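Local atomic coordinates of metalloregulator ScaR (Streptococcus gordonii, PDB entry 3HRS), a protein that acts as a manganese-responsive transcriptional regulator of the DtxR/MntR family, a manganese-activated, homodimeric repressor that probably binds DNA when metal-loaded. Residues 11-16 with 70-75; 135-140 with 154-159; 80-83 with 87-90; 5-10 with 38-43. All coordinates share one frame; numbering follows the deposited sequence.

Interaction 1: 11-16 with 70-75; sequences LYELGT and DLYRKH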
loop_
_atom_site.group_PDB
_atom_site.type_symbol
_atom_site.label_atom_id
_atom_site.label_comp_id
_atom_site.label_asym_id
_atom_site.label_seq_id
_atom_site.Cartn_x
_atom_site.Cartn_y
_atom_site.Cartn_z
ATOM N N LEU A 11 1.007 21.388 -13.444
ATOM C CA LEU A 11 0.504 22.747 -13.519
ATOM C C LEU A 11 0.762 23.526 -12.249
ATOM O O LEU A 11 0.990 24.733 -12.285
ATOM C CB LEU A 11 -1.001 22.707 -13.764
ATOM C CG LEU A 11 -1.277 22.178 -15.155
ATOM C CD1 LEU A 11 -2.664 21.600 -15.211
ATOM C CD2 LEU A 11 -1.108 23.325 -16.117
ATOM N N TYR A 12 0.670 22.840 -11.120
ATOM C CA TYR A 12 0.780 23.509 -9.844
ATOM C C TYR A 12 2.184 24.037 -9.690
ATOM O O TYR A 12 2.372 25.225 -9.447
ATOM C CB TYR A 12 0.472 22.554 -8.707
ATOM C CG TYR A 12 0.765 23.150 -7.362
ATOM C CD1 TYR A 12 1.888 22.750 -6.619
ATOM C CD2 TYR A 12 -0.063 24.135 -6.837
ATOM C CE1 TYR A 12 2.156 23.307 -5.384
ATOM C CE2 TYR A 12 0.201 24.701 -5.608
ATOM C CZ TYR A 12 1.306 24.288 -4.881
ATOM O OH TYR A 12 1.540 24.876 -3.659
ATOM N N GLU A 13 3.166 23.151 -9.840
ATOM C CA GLU A 13 4.564 23.549 -9.773
ATOM C C GLU A 13 4.953 24.410 -10.969
ATOM O O GLU A 13 5.867 25.232 -10.879
ATOM C CB GLU A 13 5.507 22.339 -9.622
ATOM C CG GLU A 13 5.229 21.151 -10.523
ATOM C CD GLU A 13 5.845 19.858 -9.977
ATOM O OE1 GLU A 13 6.198 19.834 -8.773
ATOM O OE2 GLU A 13 5.976 18.872 -10.742
ATOM N N LEU A 14 4.247 24.234 -12.078
ATOM C CA LEU A 14 4.541 24.994 -13.289
ATOM C C LEU A 14 4.182 26.462 -13.115
ATOM O O LEU A 14 4.435 27.282 -13.995
ATOM C CB LEU A 14 3.791 24.417 -14.486
ATOM C CG LEU A 14 4.333 24.798 -15.855
ATOM C CD1 LEU A 14 5.818 24.976 -15.759
ATOM C CD2 LEU A 14 3.993 23.733 -16.878
ATOM N N GLY A 15 3.603 26.791 -11.967
ATOM C CA GLY A 15 3.178 28.147 -11.686
ATOM C C GLY A 15 3.804 28.720 -10.435
ATOM O O GLY A 15 3.456 29.827 -10.026
ATOM N N THR A 16 4.708 27.967 -9.809
ATOM C CA THR A 16 5.533 28.528 -8.746
ATOM C C THR A 16 6.614 29.340 -9.427
ATOM O O THR A 16 7.304 30.135 -8.794
ATOM C CB THR A 16 6.179 27.451 -7.859
ATOM O OG1 THR A 16 6.647 26.375 -8.681
ATOM C CG2 THR A 16 5.181 26.919 -6.838
ATOM N N ASP A 70 -4.103 17.210 -1.172
ATOM C CA ASP A 70 -4.195 15.751 -1.018
ATOM C C ASP A 70 -3.082 14.962 -1.688
ATOM O O ASP A 70 -2.543 14.034 -1.092
ATOM C CB ASP A 70 -5.524 15.217 -1.529
ATOM C CG ASP A 70 -6.579 15.202 -0.461
ATOM O OD1 ASP A 70 -7.465 14.328 -0.537
ATOM O OD2 ASP A 70 -6.531 16.048 0.457
ATOM N N LEU A 71 -2.796 15.286 -2.947
ATOM C CA LEU A 71 -1.726 14.644 -3.694
ATOM C C LEU A 71 -0.404 14.702 -2.921
ATOM O O LEU A 71 0.358 13.733 -2.851
ATOM C CB LEU A 71 -1.526 15.376 -5.010
ATOM C CG LEU A 71 -2.494 14.896 -6.061
ATOM C CD1 LEU A 71 -2.214 15.639 -7.351
ATOM C CD2 LEU A 71 -2.363 13.370 -6.219
ATOM N N TYR A 72 -0.133 15.867 -2.357
ATOM C CA TYR A 72 1.112 16.063 -1.686
ATOM C C TYR A 72 1.091 15.332 -0.342
ATOM O O TYR A 72 2.112 14.719 0.044
ATOM C CB TYR A 72 1.412 17.551 -1.571
ATOM C CG TYR A 72 2.173 18.108 -2.760
ATOM C CD1 TYR A 72 3.549 18.009 -2.832
ATOM C CD2 TYR A 72 1.525 18.756 -3.786
ATOM C CE1 TYR A 72 4.251 18.526 -3.900
ATOM C CE2 TYR A 72 2.222 19.276 -4.863
ATOM C CZ TYR A 72 3.585 19.160 -4.917
ATOM O OH TYR A 72 4.286 19.676 -5.993
ATOM N N ARG A 73 -0.058 15.352 0.350
ATOM C CA ARG A 73 -0.212 14.538 1.571
ATOM C C ARG A 73 0.109 13.087 1.289
ATOM O O ARG A 73 0.998 12.498 1.931
ATOM C CB ARG A 73 -1.598 14.627 2.186
ATOM C CG ARG A 73 -1.665 15.556 3.362
ATOM C CD ARG A 73 -3.097 15.711 3.862
ATOM N NE ARG A 73 -3.540 14.610 4.711
ATOM C CZ ARG A 73 -3.161 14.435 5.976
ATOM N NH1 ARG A 73 -2.293 15.260 6.560
ATOM N NH2 ARG A 73 -3.636 13.413 6.664
ATOM N N LYS A 74 -0.598 12.527 0.311
ATOM C CA LYS A 74 -0.480 11.111 -0.020
ATOM C C LYS A 74 0.975 10.774 -0.296
ATOM O O LYS A 74 1.573 9.904 0.363
ATOM C CB LYS A 74 -1.348 10.786 -1.228
ATOM C CG LYS A 74 -1.758 9.338 -1.329
ATOM C CD LYS A 74 -2.088 8.938 -2.763
ATOM C CE LYS A 74 -3.579 9.109 -3.087
ATOM N NZ LYS A 74 -3.904 10.355 -3.799
ATOM N N HIS A 75 1.552 11.517 -1.234
ATOM C CA HIS A 75 2.922 11.332 -1.681
ATOM C C HIS A 75 3.999 11.519 -0.599
ATOM O O HIS A 75 4.921 10.709 -0.491
ATOM C CB HIS A 75 3.188 12.315 -2.783
ATOM C CG HIS A 75 4.609 12.343 -3.220
ATOM N ND1 HIS A 75 5.157 11.357 -4.006
ATOM C CD2 HIS A 75 5.595 13.244 -2.991
ATOM C CE1 HIS A 75 6.416 11.657 -4.258
ATOM N NE2 HIS A 75 6.708 12.794 -3.652
#

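Interaction 2: 135-140 with 154-159; sequences LVEKHK and LARVHD. With SO4 (sulfate ion), chain C.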
loop_
_atom_site.group_PDB
_atom_site.type_symbol
_atom_site.label_atom_id
_atom_site.label_comp_id
_atom_site.label_asym_id
_atom_site.label_seq_id
_atom_site.Cartn_x
_atom_site.Cartn_y
_atom_site.Cartn_z
ATOM N N LEU A 135 -1.525 23.323 0.931
ATOM C CA LEU A 135 -0.080 23.287 0.808
ATOM C C LEU A 135 0.518 24.690 0.908
ATOM O O LEU A 135 0.230 25.568 0.076
ATOM C CB LEU A 135 0.351 22.606 -0.494
ATOM C CG LEU A 135 1.873 22.431 -0.605
ATOM C CD1 LEU A 135 2.422 22.256 0.790
ATOM C CD2 LEU A 135 2.265 21.262 -1.536
ATOM N N VAL A 136 1.349 24.877 1.933
ATOM C CA VAL A 136 2.098 26.109 2.136
ATOM C C VAL A 136 3.490 25.705 2.570
ATOM O O VAL A 136 3.721 25.416 3.749
ATOM C CB VAL A 136 1.474 26.970 3.254
ATOM C CG1 VAL A 136 2.395 28.121 3.644
ATOM C CG2 VAL A 136 0.135 27.483 2.838
ATOM N N GLU A 137 4.419 25.681 1.625
ATOM C CA GLU A 137 5.755 25.174 1.914
ATOM C C GLU A 137 6.501 25.929 3.009
ATOM O O GLU A 137 6.529 27.137 3.010
ATOM C CB GLU A 137 6.593 25.091 0.640
ATOM C CG GLU A 137 5.898 24.288 -0.454
ATOM C CD GLU A 137 6.238 22.805 -0.455
ATOM O OE1 GLU A 137 5.927 22.141 -1.468
ATOM O OE2 GLU A 137 6.814 22.297 0.528
ATOM N N LYS A 138 7.095 25.197 3.951
ATOM C CA LYS A 138 7.894 25.826 4.996
ATOM C C LYS A 138 9.076 26.505 4.345
ATOM O O LYS A 138 9.459 27.594 4.750
ATOM C CB LYS A 138 8.384 24.789 6.001
ATOM C CG LYS A 138 9.130 25.305 7.244
ATOM C CD LYS A 138 9.658 24.098 8.073
ATOM C CE LYS A 138 10.715 24.478 9.129
ATOM N NZ LYS A 138 11.564 23.313 9.605
ATOM N N HIS A 139 9.637 25.864 3.324
ATOM C CA HIS A 139 10.861 26.355 2.696
ATOM C C HIS A 139 10.692 26.804 1.257
ATOM O O HIS A 139 10.674 25.972 0.336
ATOM C CB HIS A 139 11.966 25.303 2.739
ATOM C CG HIS A 139 12.284 24.844 4.115
ATOM N ND1 HIS A 139 12.153 25.665 5.211
ATOM C CD2 HIS A 139 12.726 23.652 4.579
ATOM C CE1 HIS A 139 12.496 24.996 6.298
ATOM N NE2 HIS A 139 12.854 23.774 5.941
ATOM N N LYS A 140 10.636 28.121 1.064
ATOM C CA LYS A 140 10.496 28.673 -0.268
ATOM C C LYS A 140 11.796 29.195 -0.884
ATOM O O LYS A 140 11.937 29.194 -2.105
ATOM C CB LYS A 140 9.400 29.732 -0.283
ATOM C CG LYS A 140 8.063 29.158 -0.700
ATOM C CD LYS A 140 6.928 30.136 -0.479
ATOM C CE LYS A 140 6.411 30.060 0.945
ATOM N NZ LYS A 140 5.243 30.964 1.128
ATOM N N LEU A 154 20.730 23.405 4.140
ATOM C CA LEU A 154 20.078 22.814 2.979
ATOM C C LEU A 154 18.740 22.248 3.416
ATOM O O LEU A 154 18.650 21.090 3.814
ATOM C CB LEU A 154 20.933 21.702 2.401
ATOM C CG LEU A 154 20.420 21.247 1.049
ATOM C CD1 LEU A 154 19.804 22.443 0.383
ATOM C CD2 LEU A 154 21.576 20.698 0.237
ATOM N N ALA A 155 17.693 23.063 3.329
ATOM C CA ALA A 155 16.430 22.732 3.987
ATOM C C ALA A 155 15.496 21.831 3.193
ATOM O O ALA A 155 14.864 20.952 3.774
ATOM C CB ALA A 155 15.718 23.975 4.443
ATOM N N ARG A 156 15.399 22.037 1.882
ATOM C CA ARG A 156 14.589 21.138 1.053
ATOM C C ARG A 156 15.219 20.899 -0.314
ATOM O O ARG A 156 16.046 21.669 -0.766
ATOM C CB ARG A 156 13.150 21.658 0.918
ATOM C CG ARG A 156 12.362 21.035 -0.216
ATOM C CD ARG A 156 10.876 21.405 -0.171
ATOM N NE ARG A 156 10.579 22.743 -0.673
ATOM C CZ ARG A 156 9.714 23.000 -1.652
ATOM N NH1 ARG A 156 9.067 22.013 -2.259
ATOM N NH2 ARG A 156 9.495 24.251 -2.032
ATOM N N VAL A 157 14.840 19.804 -0.951
ATOM C CA VAL A 157 15.263 19.518 -2.311
ATOM C C VAL A 157 14.039 18.940 -2.987
ATOM O O VAL A 157 13.178 18.374 -2.330
ATOM C CB VAL A 157 16.378 18.465 -2.362
ATOM C CG1 VAL A 157 17.470 18.803 -1.390
ATOM C CG2 VAL A 157 15.819 17.097 -2.045
ATOM N N HIS A 158 13.942 19.099 -4.296
ATOM C CA HIS A 158 12.803 18.555 -5.008
ATOM C C HIS A 158 12.943 17.053 -5.059
ATOM O O HIS A 158 14.041 16.543 -5.070
ATOM C CB HIS A 158 12.693 19.157 -6.417
ATOM C CG HIS A 158 11.852 20.394 -6.472
ATOM N ND1 HIS A 158 10.484 20.353 -6.640
ATOM C CD2 HIS A 158 12.178 21.702 -6.347
ATOM C CE1 HIS A 158 10.005 21.586 -6.629
ATOM N NE2 HIS A 158 11.012 22.422 -6.450
ATOM N N ASP A 159 11.819 16.355 -5.099
ATOM C CA ASP A 159 11.797 14.900 -4.996
ATOM C C ASP A 159 12.487 14.161 -6.153
ATOM O O ASP A 159 12.951 13.044 -5.981
ATOM C CB ASP A 159 10.353 14.418 -4.852
ATOM C CG ASP A 159 10.185 13.496 -3.681
ATOM O OD1 ASP A 159 11.210 12.929 -3.251
ATOM O OD2 ASP A 159 9.056 13.358 -3.169
HETATM S S SO4 C . 8.824 18.444 -4.662
HETATM O O1 SO4 C . 9.683 19.080 -3.654
HETATM O O2 SO4 C . 7.884 19.450 -5.146
HETATM O O3 SO4 C . 9.609 17.948 -5.802
HETATM O O4 SO4 C . 8.086 17.330 -4.042
#

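Interaction 3: 80-83 with 87-90; sequences VFLV and GYTT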
loop_
_atom_site.group_PDB
_atom_site.type_symbol
_atom_site.label_atom_id
_atom_site.label_comp_id
_atom_site.label_asym_id
_atom_site.label_seq_id
_atom_site.Cartn_x
_atom_site.Cartn_y
_atom_site.Cartn_z
ATOM N N VAL A 80 7.532 9.409 3.776
ATOM C CA VAL A 80 7.894 9.264 5.183
ATOM C C VAL A 80 7.708 7.841 5.686
ATOM O O VAL A 80 8.539 7.344 6.414
ATOM C CB VAL A 80 7.046 10.137 6.100
ATOM C CG1 VAL A 80 7.227 9.700 7.585
ATOM C CG2 VAL A 80 7.404 11.599 5.915
ATOM N N PHE A 81 6.619 7.180 5.324
ATOM C CA PHE A 81 6.436 5.815 5.801
ATOM C C PHE A 81 7.519 4.891 5.235
ATOM O O PHE A 81 8.143 4.165 5.971
ATOM C CB PHE A 81 5.022 5.277 5.501
ATOM C CG PHE A 81 4.845 3.800 5.790
ATOM C CD1 PHE A 81 4.692 3.344 7.092
ATOM C CD2 PHE A 81 4.802 2.871 4.751
ATOM C CE1 PHE A 81 4.498 1.976 7.354
ATOM C CE2 PHE A 81 4.602 1.502 5.001
ATOM C CZ PHE A 81 4.451 1.053 6.299
ATOM N N LEU A 82 7.738 4.932 3.927
ATOM C CA LEU A 82 8.656 4.005 3.285
ATOM C C LEU A 82 10.075 4.108 3.803
ATOM O O LEU A 82 10.727 3.078 4.064
ATOM C CB LEU A 82 8.644 4.169 1.770
ATOM C CG LEU A 82 7.281 3.764 1.199
ATOM C CD1 LEU A 82 7.361 3.633 -0.308
ATOM C CD2 LEU A 82 6.809 2.459 1.851
ATOM N N VAL A 83 10.569 5.333 3.959
ATOM C CA VAL A 83 11.956 5.463 4.373
ATOM C C VAL A 83 12.152 5.279 5.871
ATOM O O VAL A 83 13.045 4.541 6.279
ATOM C CB VAL A 83 12.671 6.721 3.813
ATOM C CG1 VAL A 83 11.704 7.632 3.114
ATOM C CG2 VAL A 83 13.451 7.446 4.910
ATOM N N GLY A 87 12.756 1.361 5.902
ATOM C CA GLY A 87 14.114 1.609 5.447
ATOM C C GLY A 87 14.361 1.630 3.942
ATOM O O GLY A 87 15.445 1.259 3.485
ATOM N N TYR A 88 13.383 2.082 3.169
ATOM C CA TYR A 88 13.547 2.217 1.716
ATOM C C TYR A 88 14.708 3.123 1.306
ATOM O O TYR A 88 15.019 4.114 1.978
ATOM C CB TYR A 88 12.243 2.709 1.056
ATOM C CG TYR A 88 11.289 1.585 0.645
ATOM C CD1 TYR A 88 10.759 0.719 1.581
ATOM C CD2 TYR A 88 10.938 1.397 -0.674
ATOM C CE1 TYR A 88 9.930 -0.291 1.216
ATOM C CE2 TYR A 88 10.094 0.382 -1.046
ATOM C CZ TYR A 88 9.591 -0.454 -0.101
ATOM O OH TYR A 88 8.733 -1.468 -0.471
ATOM N N THR A 89 15.354 2.769 0.198
ATOM C CA THR A 89 16.403 3.603 -0.373
ATOM C C THR A 89 15.828 4.389 -1.515
ATOM O O THR A 89 14.854 3.984 -2.144
ATOM C CB THR A 89 17.549 2.791 -1.002
ATOM O OG1 THR A 89 17.059 2.090 -2.153
ATOM C CG2 THR A 89 18.155 1.803 -0.005
ATOM N N THR A 90 16.469 5.506 -1.798
ATOM C CA THR A 90 16.111 6.328 -2.920
ATOM C C THR A 90 15.708 5.538 -4.159
ATOM O O THR A 90 14.667 5.821 -4.783
ATOM C CB THR A 90 17.243 7.283 -3.237
ATOM O OG1 THR A 90 17.291 8.275 -2.201
ATOM C CG2 THR A 90 17.001 7.960 -4.569
#

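Interaction 4: 5-10 with 38-43; sequences EDYLKC and TEMMKK. With SO4 (sulfate ion), chain E.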
loop_
_atom_site.group_PDB
_atom_site.type_symbol
_atom_site.label_atom_id
_atom_site.label_comp_id
_atom_site.label_asym_id
_atom_site.label_seq_id
_atom_site.Cartn_x
_atom_site.Cartn_y
_atom_site.Cartn_z
ATOM N N GLU A 5 -4.552 13.913 -11.709
ATOM C CA GLU A 5 -3.807 14.311 -10.531
ATOM C C GLU A 5 -2.365 14.634 -10.918
ATOM O O GLU A 5 -1.752 15.538 -10.349
ATOM C CB GLU A 5 -3.894 13.243 -9.442
ATOM C CG GLU A 5 -5.312 13.039 -8.895
ATOM C CD GLU A 5 -5.429 11.853 -7.941
ATOM O OE1 GLU A 5 -4.709 11.818 -6.913
ATOM O OE2 GLU A 5 -6.259 10.959 -8.223
ATOM N N ASP A 6 -1.838 13.925 -11.915
ATOM C CA ASP A 6 -0.458 14.137 -12.353
ATOM C C ASP A 6 -0.349 15.424 -13.129
ATOM O O ASP A 6 0.704 16.037 -13.198
ATOM C CB ASP A 6 0.022 12.997 -13.241
ATOM C CG ASP A 6 0.055 11.684 -12.524
ATOM O OD1 ASP A 6 -0.201 10.659 -13.189
ATOM O OD2 ASP A 6 0.332 11.675 -11.304
ATOM N N TYR A 7 -1.448 15.828 -13.736
ATOM C CA TYR A 7 -1.455 17.081 -14.454
ATOM C C TYR A 7 -1.492 18.246 -13.467
ATOM O O TYR A 7 -0.728 19.196 -13.597
ATOM C CB TYR A 7 -2.652 17.132 -15.400
ATOM C CG TYR A 7 -2.406 16.516 -16.755
ATOM C CD1 TYR A 7 -2.691 15.185 -16.995
ATOM C CD2 TYR A 7 -1.913 17.277 -17.799
ATOM C CE1 TYR A 7 -2.475 14.624 -18.243
ATOM C CE2 TYR A 7 -1.696 16.731 -19.043
ATOM C CZ TYR A 7 -1.974 15.404 -19.263
ATOM O OH TYR A 7 -1.756 14.864 -20.511
ATOM N N LEU A 8 -2.386 18.167 -12.483
ATOM C CA LEU A 8 -2.558 19.243 -11.512
ATOM C C LEU A 8 -1.274 19.467 -10.760
ATOM O O LEU A 8 -0.935 20.612 -10.466
ATOM C CB LEU A 8 -3.668 18.948 -10.498
ATOM C CG LEU A 8 -5.017 19.648 -10.677
ATOM C CD1 LEU A 8 -5.696 19.708 -9.329
ATOM C CD2 LEU A 8 -4.872 21.055 -11.257
ATOM N N LYS A 9 -0.565 18.384 -10.428
ATOM C CA LYS A 9 0.715 18.540 -9.746
ATOM C C LYS A 9 1.594 19.391 -10.657
ATOM O O LYS A 9 2.049 20.469 -10.268
ATOM C CB LYS A 9 1.372 17.195 -9.470
ATOM C CG LYS A 9 2.235 17.164 -8.219
ATOM C CD LYS A 9 3.688 17.534 -8.496
ATOM C CE LYS A 9 4.516 16.308 -8.869
ATOM N NZ LYS A 9 4.950 15.463 -7.706
ATOM N N CYS A 10 1.801 18.906 -11.880
ATOM C CA CYS A 10 2.579 19.620 -12.882
ATOM C C CYS A 10 2.199 21.110 -12.954
ATOM O O CYS A 10 2.965 21.982 -12.563
ATOM C CB CYS A 10 2.413 18.941 -14.244
ATOM S SG CYS A 10 2.979 19.923 -15.653
ATOM N N THR A 38 -4.960 19.042 -24.694
ATOM C CA THR A 38 -6.199 19.748 -24.996
ATOM C C THR A 38 -7.382 19.005 -24.400
ATOM O O THR A 38 -8.360 19.611 -23.962
ATOM C CB THR A 38 -6.394 19.926 -26.520
ATOM O OG1 THR A 38 -5.446 20.879 -27.020
ATOM C CG2 THR A 38 -7.782 20.438 -26.821
ATOM N N GLU A 39 -7.274 17.686 -24.366
ATOM C CA GLU A 39 -8.333 16.855 -23.814
ATOM C C GLU A 39 -8.371 16.866 -22.288
ATOM O O GLU A 39 -9.440 16.783 -21.687
ATOM C CB GLU A 39 -8.218 15.421 -24.342
ATOM C CG GLU A 39 -9.079 15.177 -25.570
ATOM C CD GLU A 39 -10.552 15.474 -25.299
ATOM O OE1 GLU A 39 -11.044 16.528 -25.768
ATOM O OE2 GLU A 39 -11.212 14.660 -24.606
ATOM N N MET A 40 -7.204 16.974 -21.670
ATOM C CA MET A 40 -7.100 16.933 -20.217
ATOM C C MET A 40 -7.538 18.266 -19.617
ATOM O O MET A 40 -8.345 18.308 -18.695
ATOM C CB MET A 40 -5.663 16.588 -19.818
ATOM C CG MET A 40 -5.413 16.449 -18.335
ATOM S SD MET A 40 -6.377 15.161 -17.537
ATOM C CE MET A 40 -7.517 16.190 -16.653
ATOM N N MET A 41 -7.011 19.360 -20.151
ATOM C CA MET A 41 -7.443 20.678 -19.716
ATOM C C MET A 41 -8.967 20.813 -19.813
ATOM O O MET A 41 -9.604 21.295 -18.875
ATOM C CB MET A 41 -6.741 21.774 -20.522
ATOM C CG MET A 41 -5.223 21.747 -20.453
ATOM S SD MET A 41 -4.587 21.915 -18.775
ATOM C CE MET A 41 -4.435 20.198 -18.337
ATOM N N LYS A 42 -9.556 20.392 -20.933
ATOM C CA LYS A 42 -11.015 20.420 -21.065
ATOM C C LYS A 42 -11.659 19.827 -19.812
ATOM O O LYS A 42 -12.555 20.446 -19.209
ATOM C CB LYS A 42 -11.499 19.658 -22.309
ATOM C CG LYS A 42 -11.836 20.538 -23.525
ATOM C CD LYS A 42 -12.889 19.863 -24.433
ATOM C CE LYS A 42 -13.585 20.868 -25.379
ATOM N NZ LYS A 42 -14.766 20.289 -26.102
ATOM N N LYS A 43 -11.182 18.639 -19.428
ATOM C CA LYS A 43 -11.690 17.912 -18.263
ATOM C C LYS A 43 -11.412 18.695 -16.979
ATOM O O LYS A 43 -12.324 18.904 -16.154
ATOM C CB LYS A 43 -11.058 16.513 -18.184
ATOM C CG LYS A 43 -11.515 15.663 -16.990
ATOM C CD LYS A 43 -10.898 14.261 -17.033
ATOM C CE LYS A 43 -11.364 13.380 -15.862
ATOM N NZ LYS A 43 -10.712 12.026 -15.866
HETATM S S SO4 E . -8.424 9.866 -13.406
HETATM O O1 SO4 E . -7.345 9.277 -12.612
HETATM O O2 SO4 E . -7.894 10.701 -14.486
HETATM O O3 SO4 E . -9.219 8.793 -13.998
HETATM O O4 SO4 E . -9.269 10.664 -12.519
#

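Interaction 1: 11-16 with 70-75
Tyr12 and Tyr72 meet in a small aromatic contact between two helices, 4-13 of the N-terminal winged helix-turn-helix DNA-binding domain and 62-84, the long helix that runs on into the metal-binding and dimerisation domain of DtxR/MntR repressors. The two helices stand well apart here, with 11.1 Å between Tyr12 CA and Tyr72 CA, and the rings span the gap. Both CB atoms are directed at the opposing segment. Tyr12 has its CG anti to the backbone N (chi1 172°), which carries the ring away from its own helix toward Tyr72. The rings meet at a slant: their planes are inclined by 63° and their centroids lie 5.9 Å apart, an oblique pairing in which CD1 of Tyr12 approaches CE2 of Tyr72 at 3.9 Å. Leu135, from the linker that leads to the FeoA domain, packs on both rings, so three parts of the chain meet at this point. The side chain of Tyr72 also lies about 7 Å from that of Asp159, a zinc ligand in another structure of this protein, no metal being bound here. Lys9 packs against Tyr72. Helix 4-13 ends beside the contact in a type I turn from Glu13 to Thr16, where Glu13 O accepts from both Thr16 N and Thr16 OG1. The extended Glu13 chain crosses the tyrosine at a slant, its OE1 3.4 Å from Tyr72 OH.

Interaction 2: 135-140 with 154-159
Glu137 lays its carboxylate over one face of the Arg156 guanidinium, the two planes 24° apart and stacked. The salt bridge, 3.2 Å from Glu137 OE1 to Arg156 NH1, therefore rests on charge alone, since no N-H points at the oxygen. A bend at chi2 (-91°) folds the glutamate over the arginine. The edge of the guanidinium is used differently: Arg156 NH2 donates to His139 O at 3.2 Å, and Arg156 NE adds a weak bond to the same oxygen. Thus the linker segment 135-140 grips one arginine by a face and an edge. Arg156 lies on strand 150-157 of the FeoA domain, an SH3-like fold, where Ala155 and Arg156 form a classic beta bulge opposite Tyr210; Tyr210 also makes a cation-pi contact with Arg156. At the bulge the Ala155 methyl group faces the His139 imidazole, though the modelled approach is too close to trust in detail, and Lys138 CB covers the opposite face. Beyond the strand, a sulfate, probably from the crystallisation liquor, accepts through its O3 from His158 ND1 at 2.7 Å and Asp159 N at 2.8 Å. Asp159 is a zinc ligand in another structure of this protein; here its OD2 is hydrogen-bonded to His75 NE2.

Interaction 3: 80-83 with 87-90
The backbone turns sharply after helix 62-84, and Tyr88 N returns a hydrogen bond to Leu82 O at 3.0 Å, nearly straight at the hydrogen (168°) although the donor stands above the carbonyl plane. The residue before it, Gly87, is the first to leave the helical conformation and has positive phi (54°), a value that suits glycine. Its CA lies 3.2 Å from Val83 O in a CA-H...O contact, so the carbonyls of Leu82 and Val83 both face the reversing chain.

Tyr88 carries the side-chain part of the contact. Its CB bond is directed at the helix, and the ring settles beside Leu82, whose CB lies 3.9 Å from Tyr88 CG. The chi1 of Leu82 (-66°) puts CG anti to the carbonyl carbon, and the methyl groups then lie over one face of the Tyr88 ring, offset toward its rim. Val83 lies alongside the backbone of Tyr88, its CB 4.0 Å from Tyr88 O. The hydroxyl of Tyr88 is hydrogen-bonded to Glu96 OE1, while Ile93 packs against both Tyr88 and Val83; both partners come from helix 90-101. Thr89 occupies the N-cap of that helix, and its side chain caps a backbone N there.

Phe108 of the second subunit packs on Leu82 and Tyr88, His107 of that subunit meets the Tyr88 ring, and the Phe81 ring meets that of Phe81 of the second subunit. The arrangement is a glycine-terminated helix end followed by a capped helix start, the tight connection between helices 62-84 and 90-101 at the dimer interface of the metal-binding and dimerisation domain.

Interaction 4: 5-10 with 38-43
Met40 reaches Tyr7 because its CG stands anti to the backbone N (chi1 -177°) and its chain then bends at chi2, while Tyr7 has its CG anti to the carbonyl carbon (chi1 -87°). The result is a Met-aromatic contact between helix 4-13 and helix 34-46 in the core of the winged helix-turn-helix DNA-binding domain, helix 34-46 being the recognition helix expected in this family. Met40 CG lies over the centre of the Tyr7 ring, 3.3 Å from the centroid and 12° off the normal, a CH-pi approach. The sulfur is displaced and meets the ring obliquely, with Met40 SD 4.3 Å from the centroid. Helix 23-30 adds Ile26 and Met30 to the surroundings of Tyr7, so the tyrosine fills the angle between three helices. Lys43 extends from the same helix as the methionines, and its NZ makes a weak bond to O2 of a sulfate that also accepts from Lys4 N. This ion probably comes from the crystallisation liquor. Met41 arrives at Tyr7 through its terminal methyl, its chain bent at chi2 and chi3, and its CE lies obliquely to the ring, 3.9 Å from Tyr7 CD2.

From the N terminus, helix 4-13 enters two contacts in turn: interaction 4 first pairs it with helix 34-46, closing the DNA-binding domain on itself, and interaction 1 then joins its end to helix 62-84. Their segments alternate along the chain, so the two loops cross, and Leu11 touches Met41 between them. Further along helix 62-84, interaction 3 closes a short turn into helix 90-101 at the dimer interface. Interaction 2 comes last, binding the linker to the first strand of the FeoA domain. Both of its segments, 135-140 and 154-159, touch interaction 1 on helix 62-84, bringing all three domains together.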